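PDB 3P1W: RabGDI protein from Plasmodium falciparum 3D7, which probably acts as a Rab GDP-dissociation inhibitor, keeping prenylated Rab GTPases in the GDP-bound state and carrying them between membranes and cytosol. Local coordinates for residues 57-68 with 81-92; 210-218 with 228-236. All coordinates share one frame; numbering follows the deposited sequence.

Contact 1: residues 57-68 with 81-92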
loop_
_atom_site.group_PDB
_atom_site.type_symbol
_atom_site.label_atom_id
_atom_site.label_comp_id
_atom_site.label_asym_id
_atom_site.label_seq_id
_atom_site.Cartn_x
_atom_site.Cartn_y
_atom_site.Cartn_z
ATOM N N GLY A 57 -6.824 -0.065 -13.482
ATOM C CA GLY A 57 -5.778 0.861 -13.897
ATOM C C GLY A 57 -4.377 0.347 -13.554
ATOM O O GLY A 57 -4.017 -0.793 -13.904
ATOM N N GLU A 58 -3.598 1.178 -12.855
ATOM C CA GLU A 58 -2.228 0.811 -12.457
ATOM C C GLU A 58 -2.218 -0.309 -11.417
ATOM O O GLU A 58 -1.196 -0.987 -11.251
ATOM C CB GLU A 58 -1.472 2.036 -11.913
ATOM C CG GLU A 58 -1.183 3.097 -12.954
ATOM C CD GLU A 58 -0.175 2.643 -13.998
ATOM O OE1 GLU A 58 0.851 2.019 -13.655
ATOM O OE2 GLU A 58 -0.408 2.923 -15.181
ATOM N N THR A 59 -3.345 -0.483 -10.725
ATOM C CA THR A 59 -3.553 -1.558 -9.755
ATOM C C THR A 59 -4.278 -2.765 -10.350
ATOM O O THR A 59 -4.831 -3.568 -9.622
ATOM C CB THR A 59 -4.291 -1.030 -8.503
ATOM O OG1 THR A 59 -5.481 -0.287 -8.884
ATOM C CG2 THR A 59 -3.346 -0.073 -7.682
ATOM N N ALA A 60 -4.207 -2.962 -11.658
ATOM C CA ALA A 60 -4.875 -4.125 -12.279
ATOM C C ALA A 60 -4.326 -5.460 -11.800
ATOM O O ALA A 60 -3.158 -5.563 -11.423
ATOM C CB ALA A 60 -4.754 -4.068 -13.787
ATOM N N SER A 61 -5.192 -6.473 -11.862
ATOM C CA SER A 61 -4.855 -7.851 -11.572
ATOM C C SER A 61 -4.743 -8.639 -12.890
ATOM O O SER A 61 -5.665 -8.590 -13.697
ATOM C CB SER A 61 -5.991 -8.438 -10.732
ATOM O OG SER A 61 -5.732 -9.776 -10.392
ATOM N N LEU A 62 -3.640 -9.346 -13.109
ATOM C CA LEU A 62 -3.399 -10.074 -14.380
ATOM C C LEU A 62 -3.367 -11.598 -14.201
ATOM O O LEU A 62 -2.788 -12.122 -13.246
ATOM C CB LEU A 62 -2.082 -9.616 -15.008
ATOM C CG LEU A 62 -1.942 -8.180 -15.567
ATOM C CD1 LEU A 62 -2.334 -7.161 -14.546
ATOM C CD2 LEU A 62 -0.479 -7.915 -16.008
ATOM N N ASN A 63 -3.982 -12.316 -15.133
ATOM C CA ASN A 63 -3.786 -13.759 -15.210
ATOM C C ASN A 63 -2.496 -14.069 -15.961
ATOM O O ASN A 63 -1.734 -13.163 -16.276
ATOM C CB ASN A 63 -5.010 -14.455 -15.826
ATOM C CG ASN A 63 -5.289 -14.056 -17.271
ATOM O OD1 ASN A 63 -4.468 -13.439 -17.952
ATOM N ND2 ASN A 63 -6.480 -14.430 -17.747
ATOM N N LEU A 64 -2.237 -15.338 -16.261
ATOM C CA LEU A 64 -0.996 -15.676 -16.961
ATOM C C LEU A 64 -0.922 -15.064 -18.332
ATOM O O LEU A 64 0.083 -14.476 -18.686
ATOM C CB LEU A 64 -0.858 -17.185 -17.149
ATOM C CG LEU A 64 -0.237 -18.008 -16.070
ATOM C CD1 LEU A 64 -0.362 -19.466 -16.536
ATOM C CD2 LEU A 64 1.193 -17.569 -15.820
ATOM N N THR A 65 -1.974 -15.259 -19.133
ATOM C CA THR A 65 -2.015 -14.706 -20.485
ATOM C C THR A 65 -1.686 -13.227 -20.472
ATOM O O THR A 65 -0.880 -12.748 -21.263
ATOM C CB THR A 65 -3.378 -14.939 -21.134
ATOM O OG1 THR A 65 -3.556 -16.344 -21.303
ATOM C CG2 THR A 65 -3.493 -14.236 -22.496
ATOM N N ASN A 66 -2.293 -12.497 -19.554
ATOM C CA ASN A 66 -2.137 -11.070 -19.575
ATOM C C ASN A 66 -0.802 -10.641 -18.988
ATOM O O ASN A 66 -0.225 -9.700 -19.477
ATOM C CB ASN A 66 -3.356 -10.380 -18.975
ATOM C CG ASN A 66 -4.567 -10.483 -19.894
ATOM O OD1 ASN A 66 -4.481 -10.215 -21.105
ATOM N ND2 ASN A 66 -5.686 -10.900 -19.344
ATOM N N LEU A 67 -0.273 -11.393 -18.018
ATOM C CA LEU A 67 1.041 -11.097 -17.456
ATOM C C LEU A 67 2.070 -11.217 -18.573
ATOM O O LEU A 67 2.896 -10.321 -18.787
ATOM C CB LEU A 67 1.347 -12.064 -16.312
ATOM C CG LEU A 67 2.598 -11.883 -15.495
ATOM C CD1 LEU A 67 2.514 -10.559 -14.704
ATOM C CD2 LEU A 67 2.797 -13.092 -14.573
ATOM N N TYR A 68 1.974 -12.316 -19.329
ATOM C CA TYR A 68 2.917 -12.573 -20.404
ATOM C C TYR A 68 2.723 -11.615 -21.570
ATOM O O TYR A 68 3.698 -11.135 -22.139
ATOM C CB TYR A 68 2.870 -14.067 -20.846
ATOM C CG TYR A 68 3.868 -14.924 -20.086
ATOM C CD1 TYR A 68 3.625 -15.320 -18.767
ATOM C CD2 TYR A 68 5.072 -15.297 -20.666
ATOM C CE1 TYR A 68 4.566 -16.056 -18.039
ATOM C CE2 TYR A 68 6.004 -16.044 -19.954
ATOM C CZ TYR A 68 5.747 -16.415 -18.646
ATOM O OH TYR A 68 6.666 -17.153 -17.951
ATOM N N TYR A 81 3.027 -23.705 -15.560
ATOM C CA TYR A 81 2.245 -22.740 -14.784
ATOM C C TYR A 81 0.751 -23.000 -14.843
ATOM O O TYR A 81 -0.011 -22.388 -14.105
ATOM C CB TYR A 81 2.573 -21.306 -15.208
ATOM C CG TYR A 81 3.994 -20.913 -14.895
ATOM C CD1 TYR A 81 4.666 -21.468 -13.806
ATOM C CD2 TYR A 81 4.666 -19.975 -15.664
ATOM C CE1 TYR A 81 5.954 -21.113 -13.501
ATOM C CE2 TYR A 81 5.969 -19.618 -15.367
ATOM C CZ TYR A 81 6.604 -20.191 -14.277
ATOM O OH TYR A 81 7.898 -19.862 -13.964
ATOM N N GLY A 82 0.332 -23.909 -15.717
ATOM C CA GLY A 82 -1.046 -24.375 -15.705
ATOM C C GLY A 82 -2.002 -23.339 -16.251
ATOM O O GLY A 82 -1.627 -22.528 -17.103
ATOM N N GLU A 83 -3.241 -23.371 -15.763
ATOM C CA GLU A 83 -4.331 -22.583 -16.342
ATOM C C GLU A 83 -4.434 -21.191 -15.757
ATOM O O GLU A 83 -4.087 -20.973 -14.607
ATOM C CB GLU A 83 -5.678 -23.279 -16.121
ATOM C CG GLU A 83 -5.884 -24.525 -16.958
ATOM C CD GLU A 83 -7.150 -25.255 -16.576
ATOM O OE1 GLU A 83 -7.216 -25.796 -15.442
ATOM O OE2 GLU A 83 -8.076 -25.286 -17.410
ATOM N N ASN A 84 -4.978 -20.273 -16.554
ATOM C CA ASN A 84 -5.182 -18.887 -16.143
ATOM C C ASN A 84 -5.921 -18.682 -14.816
ATOM O O ASN A 84 -5.594 -17.750 -14.077
ATOM C CB ASN A 84 -5.922 -18.121 -17.241
ATOM C CG ASN A 84 -4.989 -17.535 -18.276
ATOM O OD1 ASN A 84 -3.958 -16.959 -17.933
ATOM N ND2 ASN A 84 -5.377 -17.617 -19.551
ATOM N N ARG A 85 -6.896 -19.538 -14.505
ATOM C CA ARG A 85 -7.750 -19.316 -13.323
ATOM C C ARG A 85 -6.996 -19.344 -11.978
ATOM O O ARG A 85 -7.486 -18.819 -10.984
ATOM C CB ARG A 85 -8.927 -20.312 -13.299
ATOM C CG ARG A 85 -8.531 -21.744 -13.032
ATOM C CD ARG A 85 -9.606 -22.725 -13.500
ATOM N NE ARG A 85 -9.124 -24.094 -13.358
ATOM C CZ ARG A 85 -9.090 -24.769 -12.209
ATOM N NH1 ARG A 85 -8.611 -26.009 -12.185
ATOM N NH2 ARG A 85 -9.527 -24.213 -11.079
ATOM N N HIS A 86 -5.813 -19.948 -11.949
ATOM C CA HIS A 86 -5.008 -20.037 -10.725
ATOM C C HIS A 86 -4.222 -18.763 -10.468
ATOM O O HIS A 86 -3.699 -18.580 -9.375
ATOM C CB HIS A 86 -4.005 -21.176 -10.827
ATOM C CG HIS A 86 -4.633 -22.499 -11.124
ATOM N ND1 HIS A 86 -5.428 -23.162 -10.215
ATOM C CD2 HIS A 86 -4.590 -23.276 -12.232
ATOM C CE1 HIS A 86 -5.850 -24.295 -10.752
ATOM N NE2 HIS A 86 -5.358 -24.388 -11.976
ATOM N N TRP A 87 -4.103 -17.920 -11.491
ATOM C CA TRP A 87 -3.236 -16.739 -11.406
ATOM C C TRP A 87 -4.012 -15.447 -11.335
ATOM O O TRP A 87 -4.799 -15.126 -12.223
ATOM C CB TRP A 87 -2.260 -16.709 -12.581
ATOM C CG TRP A 87 -1.350 -17.882 -12.589
ATOM C CD1 TRP A 87 -1.615 -19.113 -13.106
ATOM C CD2 TRP A 87 -0.020 -17.949 -12.054
ATOM N NE1 TRP A 87 -0.543 -19.945 -12.920
ATOM C CE2 TRP A 87 0.452 -19.258 -12.275
ATOM C CE3 TRP A 87 0.810 -17.035 -11.404
ATOM C CZ2 TRP A 87 1.722 -19.674 -11.878
ATOM C CZ3 TRP A 87 2.077 -17.455 -10.996
ATOM C CH2 TRP A 87 2.513 -18.754 -11.231
ATOM N N ASN A 88 -3.758 -14.684 -10.272
ATOM C CA ASN A 88 -4.322 -13.349 -10.120
ATOM C C ASN A 88 -3.220 -12.428 -9.587
ATOM O O ASN A 88 -3.121 -12.213 -8.384
ATOM C CB ASN A 88 -5.501 -13.386 -9.165
ATOM C CG ASN A 88 -6.666 -14.208 -9.716
ATOM O OD1 ASN A 88 -7.389 -13.749 -10.604
ATOM N ND2 ASN A 88 -6.859 -15.404 -9.178
ATOM N N VAL A 89 -2.399 -11.912 -10.501
ATOM C CA VAL A 89 -1.178 -11.186 -10.142
ATOM C C VAL A 89 -1.422 -9.683 -10.142
ATOM O O VAL A 89 -1.573 -9.058 -11.200
ATOM C CB VAL A 89 -0.044 -11.555 -11.118
ATOM C CG1 VAL A 89 1.262 -10.796 -10.765
ATOM C CG2 VAL A 89 0.172 -13.098 -11.169
ATOM N N ASP A 90 -1.500 -9.114 -8.945
ATOM C CA ASP A 90 -1.660 -7.695 -8.782
ATOM C C ASP A 90 -0.381 -6.993 -9.251
ATOM O O ASP A 90 0.727 -7.401 -8.881
ATOM C CB ASP A 90 -1.895 -7.357 -7.305
ATOM C CG ASP A 90 -3.290 -7.725 -6.808
ATOM O OD1 ASP A 90 -4.269 -7.771 -7.574
ATOM O OD2 ASP A 90 -3.426 -7.930 -5.593
ATOM N N LEU A 91 -0.511 -5.962 -10.080
ATOM C CA LEU A 91 0.658 -5.163 -10.451
ATOM C C LEU A 91 1.233 -4.440 -9.224
ATOM O O LEU A 91 2.438 -4.241 -9.118
ATOM C CB LEU A 91 0.304 -4.124 -11.504
ATOM C CG LEU A 91 -0.031 -4.698 -12.862
ATOM C CD1 LEU A 91 -0.555 -3.576 -13.773
ATOM C CD2 LEU A 91 1.173 -5.344 -13.447
ATOM N N ILE A 92 0.348 -4.065 -8.300
ATOM C CA ILE A 92 0.717 -3.287 -7.133
ATOM C C ILE A 92 0.078 -3.939 -5.897
ATOM O O ILE A 92 -0.951 -3.460 -5.394
ATOM C CB ILE A 92 0.335 -1.800 -7.280
ATOM C CG1 ILE A 92 0.929 -1.195 -8.557
ATOM C CG2 ILE A 92 0.789 -0.972 -6.049
ATOM C CD1 ILE A 92 0.624 0.289 -8.797
HETATM O O HOH W 1 -2.519 -3.991 -7.704
HETATM O O HOH W 2 -6.792 -11.566 -12.179
HETATM O O HOH W 3 -6.257 -9.648 -7.832
#
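A short two-stranded antiparallel ribbon joins Leu-62 to Val-89 and Ser-61 to Asp-90 in this Rab GDI chain, and leads through Asn-63 into helix 64-71. Leu-62 and Val-89 form the hydrogen-bonded pair, with Leu-62 N to Val-89 O and Val-89 N to Leu-62 O both 2.8 Å. Leu-91 N extends the pairing to Ala-60 O. On the Ser-61 face, OG stands anti to the backbone N (chi1 -179°), where one water links it to Asn-88 OD1 and another to Asp-90 OD1; a small hydroxyl leaves room for both waters. The other oxygen of Asp-90, OD2, is held by Tyr-250 and Leu-255, and Asn-88 ND2 bonds Gly-371 O. On the face of Leu-62 and Val-89, the Leu-62 methyls lean on Leu-91, CD1 to CG 3.8 Å, while Leu-67 CD1 meets Val-89 CG1.

Asn-63 caps the helix: its OD1 accepts from Asn-66 N at 2.9 Å. The Asn-84 amide stacks on that of Asn-63, planes 15° apart. Branched Leu-64 fits the flat indole of Trp-87, its CG 3.6 Å from the centroid of the five-membered ring, and Trp-87 NE1 is satisfied by Tyr-81 O. An asparagine, donor and acceptor, serves the first helical turn: Asn-84 OD1 takes Thr-65 N in the carbonyl plane, on a lone pair, at 2.9 Å, and Asn-84 ND2 gives to Thr-65 OG1 at 2.8 Å, in its amide plane.

Contact 2: residues 210-218 with 228-236; sequences GHAVALYLN and LTLERIKLY
The chain leaving helix 203-213 comes closest to helix 226-243 at Ala-214 and Ile-233, whose CA atoms are 4.8 Å apart, and at Leu-215 it turns out of the helical path with positive phi (62°). Small Ala-214 permits this approach, its CB meeting Ile-233 CG1. Its carbonyl oxygen is gripped side-on by Arg-232, with NE and NH2 each 2.8 Å from Ala-214 O; both bonds are bent, at 134° and 131°, because two donors share one acceptor. Arginine suits the place, since it can fork onto a carbonyl and still stack: the chain bends at chi3, which turns the guanidinium nearly flat onto the Tyr-216 ring, off-centre, with NE over the face near CE1. Glu-440 forms a salt bridge to NH2, probably balancing much of its charge.

The Tyr-216 hydroxyl is hydrogen-bonded to Thr-229 OG1 at 2.9 Å, and its ring also stacks with Tyr-221. Val-213 CA sits over the face of the Tyr-236 ring, 4.1 Å from its centroid, while Val-213 CG1 touches Ile-233 CG2. Two waters bridge the segments, one between Ala-212 O and Tyr-236 OH, the other donating to Val-213 O and Arg-232 O. This is the end of helix 203-213 and the turn that leaves it, packed on the next helix of the chain, 226-243, in the helical part of the GDI fold.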
loop_
_atom_site.group_PDB
_atom_site.type_symbol
_atom_site.label_atom_id
_atom_site.label_comp_id
_atom_site.label_asym_id
_atom_site.label_seq_id
_atom_site.Cartn_x
_atom_site.Cartn_y
_atom_site.Cartn_z
ATOM N N GLY A 210 10.539 2.109 14.094
ATOM C CA GLY A 210 10.038 3.201 13.281
ATOM C C GLY A 210 9.516 2.756 11.919
ATOM O O GLY A 210 8.447 3.203 11.477
ATOM N N HIS A 211 10.283 1.895 11.259
ATOM C CA HIS A 211 10.017 1.523 9.888
ATOM C C HIS A 211 9.089 0.323 9.762
ATOM O O HIS A 211 8.297 0.280 8.836
ATOM C CB HIS A 211 11.326 1.285 9.143
ATOM C CG HIS A 211 12.133 2.530 8.957
ATOM N ND1 HIS A 211 12.358 3.098 7.718
ATOM C CD2 HIS A 211 12.688 3.370 9.864
ATOM C CE1 HIS A 211 13.079 4.199 7.872
ATOM N NE2 HIS A 211 13.268 4.402 9.166
ATOM N N ALA A 212 9.161 -0.629 10.690
ATOM C CA ALA A 212 8.432 -1.899 10.550
ATOM C C ALA A 212 7.253 -2.076 11.514
ATOM O O ALA A 212 6.461 -3.001 11.341
ATOM C CB ALA A 212 9.424 -3.097 10.680
ATOM N N VAL A 213 7.170 -1.245 12.549
ATOM C CA VAL A 213 6.073 -1.337 13.538
ATOM C C VAL A 213 5.214 -0.057 13.463
ATOM O O VAL A 213 4.004 -0.145 13.256
ATOM C CB VAL A 213 6.589 -1.648 14.973
ATOM C CG1 VAL A 213 5.427 -1.733 15.984
ATOM C CG2 VAL A 213 7.365 -2.951 14.973
ATOM N N ALA A 214 5.837 1.115 13.605
ATOM C CA ALA A 214 5.153 2.384 13.358
ATOM C C ALA A 214 4.871 2.647 11.854
ATOM O O ALA A 214 4.062 3.522 11.502
ATOM C CB ALA A 214 5.950 3.537 13.960
ATOM N N LEU A 215 5.559 1.906 10.986
ATOM C CA LEU A 215 5.324 1.924 9.525
ATOM C C LEU A 215 5.574 3.276 8.862
ATOM O O LEU A 215 4.944 3.647 7.845
ATOM C CB LEU A 215 3.937 1.369 9.189
ATOM C CG LEU A 215 3.734 -0.085 9.646
ATOM C CD1 LEU A 215 2.281 -0.484 9.403
ATOM C CD2 LEU A 215 4.722 -1.095 8.979
ATOM N N TYR A 216 6.556 3.984 9.401
ATOM C CA TYR A 216 6.985 5.232 8.808
ATOM C C TYR A 216 7.964 4.967 7.649
ATOM O O TYR A 216 8.555 3.893 7.540
ATOM C CB TYR A 216 7.678 6.094 9.834
ATOM C CG TYR A 216 6.792 6.759 10.877
ATOM C CD1 TYR A 216 5.790 7.659 10.505
ATOM C CD2 TYR A 216 7.027 6.560 12.240
ATOM C CE1 TYR A 216 5.006 8.319 11.489
ATOM C CE2 TYR A 216 6.267 7.200 13.207
ATOM C CZ TYR A 216 5.261 8.075 12.829
ATOM O OH TYR A 216 4.522 8.699 13.808
ATOM N N LEU A 217 8.147 5.990 6.820
ATOM C CA LEU A 217 8.997 5.928 5.628
ATOM C C LEU A 217 10.402 6.465 5.857
ATOM O O LEU A 217 11.298 6.232 5.064
ATOM C CB LEU A 217 8.339 6.746 4.512
ATOM C CG LEU A 217 6.866 6.456 4.224
ATOM C CD1 LEU A 217 6.493 7.058 2.874
ATOM C CD2 LEU A 217 6.550 4.963 4.246
ATOM N N ASN A 218 10.573 7.221 6.941
ATOM C CA ASN A 218 11.846 7.859 7.250
ATOM C C ASN A 218 11.861 8.185 8.745
ATOM O O ASN A 218 10.902 7.866 9.453
ATOM C CB ASN A 218 12.034 9.113 6.387
ATOM C CG ASN A 218 10.956 10.155 6.629
ATOM O OD1 ASN A 218 10.668 10.509 7.768
ATOM N ND2 ASN A 218 10.343 10.644 5.558
ATOM N N LEU A 228 1.950 10.692 18.510
ATOM C CA LEU A 228 1.702 10.289 17.126
ATOM C C LEU A 228 2.264 8.893 16.868
ATOM O O LEU A 228 1.613 8.049 16.244
ATOM C CB LEU A 228 2.346 11.292 16.166
ATOM C CG LEU A 228 1.798 12.721 16.173
ATOM C CD1 LEU A 228 2.908 13.724 15.758
ATOM C CD2 LEU A 228 0.547 12.836 15.295
ATOM N N THR A 229 3.460 8.643 17.389
ATOM C CA THR A 229 4.159 7.397 17.129
ATOM C C THR A 229 3.686 6.301 18.088
ATOM O O THR A 229 3.496 5.153 17.695
ATOM C CB THR A 229 5.669 7.605 17.220
ATOM O OG1 THR A 229 6.074 8.565 16.227
ATOM C CG2 THR A 229 6.407 6.288 16.993
ATOM N N LEU A 230 3.442 6.670 19.341
ATOM C CA LEU A 230 2.927 5.716 20.296
ATOM C C LEU A 230 1.599 5.131 19.811
ATOM O O LEU A 230 1.374 3.933 19.941
ATOM C CB LEU A 230 2.779 6.363 21.687
ATOM C CG LEU A 230 4.099 6.694 22.390
ATOM C CD1 LEU A 230 3.864 7.643 23.586
ATOM C CD2 LEU A 230 4.805 5.419 22.864
ATOM N N GLU A 231 0.730 5.971 19.257
ATOM C CA GLU A 231 -0.565 5.503 18.762
ATOM C C GLU A 231 -0.387 4.487 17.646
ATOM O O GLU A 231 -1.090 3.490 17.581
ATOM C CB GLU A 231 -1.422 6.677 18.246
ATOM C CG GLU A 231 -1.979 7.579 19.329
ATOM C CD GLU A 231 -3.165 6.984 20.075
ATOM O OE1 GLU A 231 -3.376 5.750 20.031
ATOM O OE2 GLU A 231 -3.885 7.766 20.730
ATOM N N ARG A 232 0.564 4.755 16.768
ATOM C CA ARG A 232 0.827 3.882 15.633
ATOM C C ARG A 232 1.416 2.549 16.072
ATOM O O ARG A 232 1.012 1.489 15.587
ATOM C CB ARG A 232 1.762 4.579 14.654
ATOM C CG ARG A 232 1.082 5.725 13.903
ATOM C CD ARG A 232 2.080 6.553 13.164
ATOM N NE ARG A 232 2.596 5.863 11.988
ATOM C CZ ARG A 232 2.011 5.862 10.787
ATOM N NH1 ARG A 232 0.873 6.517 10.566
ATOM N NH2 ARG A 232 2.576 5.201 9.796
ATOM N N ILE A 233 2.365 2.600 16.996
ATOM C CA ILE A 233 2.951 1.374 17.559
ATOM C C ILE A 233 1.874 0.585 18.288
ATOM O O ILE A 233 1.720 -0.610 18.060
ATOM C CB ILE A 233 4.174 1.668 18.466
ATOM C CG1 ILE A 233 5.284 2.299 17.630
ATOM C CG2 ILE A 233 4.706 0.369 19.109
ATOM C CD1 ILE A 233 6.550 2.652 18.398
ATOM N N LYS A 234 1.076 1.260 19.116
ATOM C CA LYS A 234 -0.045 0.583 19.778
ATOM C C LYS A 234 -1.018 -0.039 18.780
ATOM O O LYS A 234 -1.473 -1.163 18.970
ATOM C CB LYS A 234 -0.803 1.530 20.719
ATOM C CG LYS A 234 -1.620 0.765 21.749
ATOM C CD LYS A 234 -2.195 1.672 22.831
ATOM C CE LYS A 234 -3.251 2.602 22.280
ATOM N NZ LYS A 234 -4.281 1.876 21.476
ATOM N N LEU A 235 -1.317 0.686 17.710
ATOM C CA LEU A 235 -2.219 0.179 16.667
ATOM C C LEU A 235 -1.699 -1.083 16.000
ATOM O O LEU A 235 -2.472 -2.010 15.755
ATOM C CB LEU A 235 -2.512 1.257 15.619
ATOM C CG LEU A 235 -3.592 0.915 14.578
ATOM C CD1 LEU A 235 -5.000 0.935 15.185
ATOM C CD2 LEU A 235 -3.499 1.875 13.400
ATOM N N TYR A 236 -0.400 -1.121 15.696
ATOM C CA TYR A 236 0.218 -2.320 15.151
ATOM C C TYR A 236 -0.014 -3.482 16.128
ATOM O O TYR A 236 -0.504 -4.565 15.762
ATOM C CB TYR A 236 1.717 -2.093 14.971
ATOM C CG TYR A 236 2.436 -3.179 14.233
ATOM C CD1 TYR A 236 2.681 -3.068 12.855
ATOM C CD2 TYR A 236 2.892 -4.312 14.886
ATOM C CE1 TYR A 236 3.334 -4.070 12.168
ATOM C CE2 TYR A 236 3.564 -5.303 14.205
ATOM C CZ TYR A 236 3.801 -5.183 12.844
ATOM O OH TYR A 236 4.464 -6.192 12.165
HETATM O O HOH W 4 5.828 -5.248 9.914
HETATM O O HOH W 5 1.525 1.083 12.940
#

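Contacts 1 and 2 lie on opposite sides of the chain's centre, their centres 32 Å apart and their nearest atoms about 13 Å apart, so neither touches the other. They follow in series along the chain: contact 1 closes before contact 2 opens. Contact 1 is a partly buried ribbon and helix start; contact 2 is a buried packing of a helix end and its exit turn on a helix. One mixed sheet borders both: its strands 405-418 and 320-333 meet Leu-67 and Val-89 of contact 1, and its strand 117-129 meets Ala-212 and Tyr-236 of contact 2. The assembly is a single chain, and neither contact is assigned to a binding site here.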